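Local coordinates for multiple PDZ domain protein (Mus musculus, PDB 4XH7), which probably acts as a scaffold in signalling, its PDZ domains, of which this is the fourth, binding the C-terminal tails of partner proteins, at residues 77-82 against 101-106. Sequence-based numbering, arbitrary orientation.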
loop_
_atom_site.group_PDB
_atom_site.type_symbol
_atom_site.label_atom_id
_atom_site.label_comp_id
_atom_site.label_asym_id
_atom_site.label_seq_id
_atom_site.Cartn_x
_atom_site.Cartn_y
_atom_site.Cartn_z
ATOM N N LEU A 77 -4.457 1.421 0.788
ATOM C CA LEU A 77 -5.042 2.711 1.193
ATOM C C LEU A 77 -4.554 3.937 0.415
ATOM O O LEU A 77 -5.363 4.791 0.038
ATOM C CB LEU A 77 -4.811 2.973 2.688
ATOM C CG LEU A 77 -5.399 1.898 3.601
ATOM C CD1 LEU A 77 -4.975 2.194 5.038
ATOM C CD2 LEU A 77 -6.926 1.803 3.456
ATOM N N GLU A 78 -3.251 4.021 0.168
ATOM C CA GLU A 78 -2.636 5.216 -0.391
ATOM C C GLU A 78 -1.313 4.830 -1.062
ATOM O O GLU A 78 -0.596 3.929 -0.583
ATOM C CB GLU A 78 -2.392 6.250 0.709
ATOM C CG GLU A 78 -1.787 7.546 0.213
ATOM C CD GLU A 78 -1.431 8.493 1.363
ATOM O OE1 GLU A 78 -0.229 8.804 1.509
ATOM O OE2 GLU A 78 -2.357 8.943 2.069
ATOM N N VAL A 79 -0.972 5.473 -2.183
ATOM C CA VAL A 79 0.381 5.224 -2.750
ATOM C C VAL A 79 0.937 6.581 -3.146
ATOM O O VAL A 79 0.237 7.333 -3.838
ATOM C CB VAL A 79 0.389 4.294 -3.997
ATOM C CG1 VAL A 79 0.202 2.839 -3.604
ATOM C CG2 VAL A 79 -0.678 4.687 -5.019
ATOM N N ASN A 80 2.157 6.900 -2.715
ATOM C CA ASN A 80 2.760 8.210 -3.018
ATOM C C ASN A 80 1.791 9.394 -2.839
ATOM O O ASN A 80 1.702 10.295 -3.702
ATOM C CB ASN A 80 3.319 8.201 -4.436
ATOM C CG ASN A 80 4.593 7.410 -4.518
ATOM O OD1 ASN A 80 5.024 6.829 -3.513
ATOM N ND2 ASN A 80 5.223 7.391 -5.689
ATOM N N GLY A 81 1.062 9.367 -1.731
ATOM C CA GLY A 81 0.141 10.438 -1.386
ATOM C C GLY A 81 -1.205 10.434 -2.080
ATOM O O GLY A 81 -2.059 11.260 -1.756
ATOM N N ILE A 82 -1.404 9.505 -3.014
ATOM C CA ILE A 82 -2.646 9.403 -3.777
ATOM C C ILE A 82 -3.602 8.396 -3.120
ATOM O O ILE A 82 -3.245 7.228 -2.877
ATOM C CB ILE A 82 -2.361 8.952 -5.211
ATOM C CG1 ILE A 82 -1.368 9.910 -5.893
ATOM C CG2 ILE A 82 -3.655 8.788 -6.009
ATOM C CD1 ILE A 82 -0.697 9.319 -7.113
ATOM N N ILE A 101 9.443 4.738 -10.017
ATOM C CA ILE A 101 10.233 3.665 -9.430
ATOM C C ILE A 101 10.102 3.530 -7.910
ATOM O O ILE A 101 9.961 2.419 -7.384
ATOM C CB ILE A 101 11.722 3.875 -9.773
ATOM C CG1 ILE A 101 11.927 3.591 -11.243
ATOM C CG2 ILE A 101 12.605 2.982 -8.923
ATOM C CD1 ILE A 101 11.716 2.177 -11.547
ATOM N N ASP A 102 10.159 4.661 -7.213
ATOM C CA ASP A 102 10.110 4.665 -5.756
ATOM C C ASP A 102 8.692 4.910 -5.275
ATOM O O ASP A 102 8.097 5.926 -5.611
ATOM C CB ASP A 102 11.057 5.726 -5.198
ATOM C CG ASP A 102 12.525 5.377 -5.434
ATOM O OD1 ASP A 102 12.892 4.179 -5.316
ATOM O OD2 ASP A 102 13.307 6.300 -5.749
ATOM N N VAL A 103 8.175 3.997 -4.455
ATOM C CA VAL A 103 6.776 4.051 -4.056
ATOM C C VAL A 103 6.643 3.932 -2.549
ATOM O O VAL A 103 7.251 3.056 -1.938
ATOM C CB VAL A 103 5.964 2.911 -4.707
ATOM C CG1 VAL A 103 4.492 3.014 -4.296
ATOM C CG2 VAL A 103 6.111 2.987 -6.229
ATOM N N THR A 104 5.866 4.809 -1.949
ATOM C CA THR A 104 5.510 4.648 -0.551
ATOM C C THR A 104 4.075 4.168 -0.494
ATOM O O THR A 104 3.186 4.891 -0.919
ATOM C CB THR A 104 5.650 5.983 0.204
ATOM O OG1 THR A 104 7.036 6.367 0.159
ATOM C CG2 THR A 104 5.202 5.828 1.682
ATOM N N MET A 105 3.856 2.963 0.030
ATOM C CA MET A 105 2.532 2.349 0.020
ATOM C C MET A 105 2.021 2.382 1.413
ATOM O O MET A 105 2.762 2.026 2.333
ATOM C CB MET A 105 2.604 0.894 -0.459
ATOM C CG MET A 105 3.141 0.761 -1.860
ATOM S SD MET A 105 3.094 -0.970 -2.410
ATOM C CE MET A 105 1.325 -1.294 -2.279
ATOM N N VAL A 106 0.756 2.764 1.604
ATOM C CA VAL A 106 0.131 2.612 2.907
ATOM C C VAL A 106 -0.966 1.585 2.762
ATOM O O VAL A 106 -1.817 1.720 1.871
ATOM C CB VAL A 106 -0.505 3.930 3.433
ATOM C CG1 VAL A 106 -1.146 3.723 4.859
ATOM C CG2 VAL A 106 0.519 5.078 3.415
HETATM O O HOH W 1 1.917 7.503 0.412
HETATM O O HOH W 2 7.790 7.630 -2.710
#
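Asn80, first residue after strand 75-79, carries the pairing with strand 102-110 past the end of its own strand. Its backbone N bonds to Thr104 O, and its side-chain amide then imitates a peptide group: OD1 accepts a nearly straight bond from Thr104 N (2.7 Å, 172° at the hydrogen), while ND2 donates to Asp102 O (3.2 Å), which lies almost in the amide plane. CG anti to the carbonyl carbon (chi1 -75°) swings the amide along the neighbouring backbone. With an alanine in place of Asn80, Thr104 N and Asp102 O would probably lose these partners. Asn80 and Gly81 also suit the left-handed corners of the type I' turn from Val79 to Ile82.

Farther back the strands pair antiparallel. Val106 N bonds to Glu78 O (2.8 Å); Leu77 and Glu78 both face Val106 in a classic beta bulge, and both their N atoms donate to Val106 O. Water 1 links Glu78 OE1, Gly81 N and Thr104 O. A salt bridge to Lys17 and a hydrogen bond from Trp18 NE1 let the buried Glu78 carboxylate suit its place.

Apolar contacts line both faces. Val79, its apolar branches suited to a buried face, packs on helix 89-97 and sets CG1 beside Met105 CG (4.0 Å); Glu78 CB meets Val106 CB (4.0 Å) under helix 5-22. One asparagine amide thus satisfies backbone groups of Asp102 and Thr104 after strand 75-79 has ended.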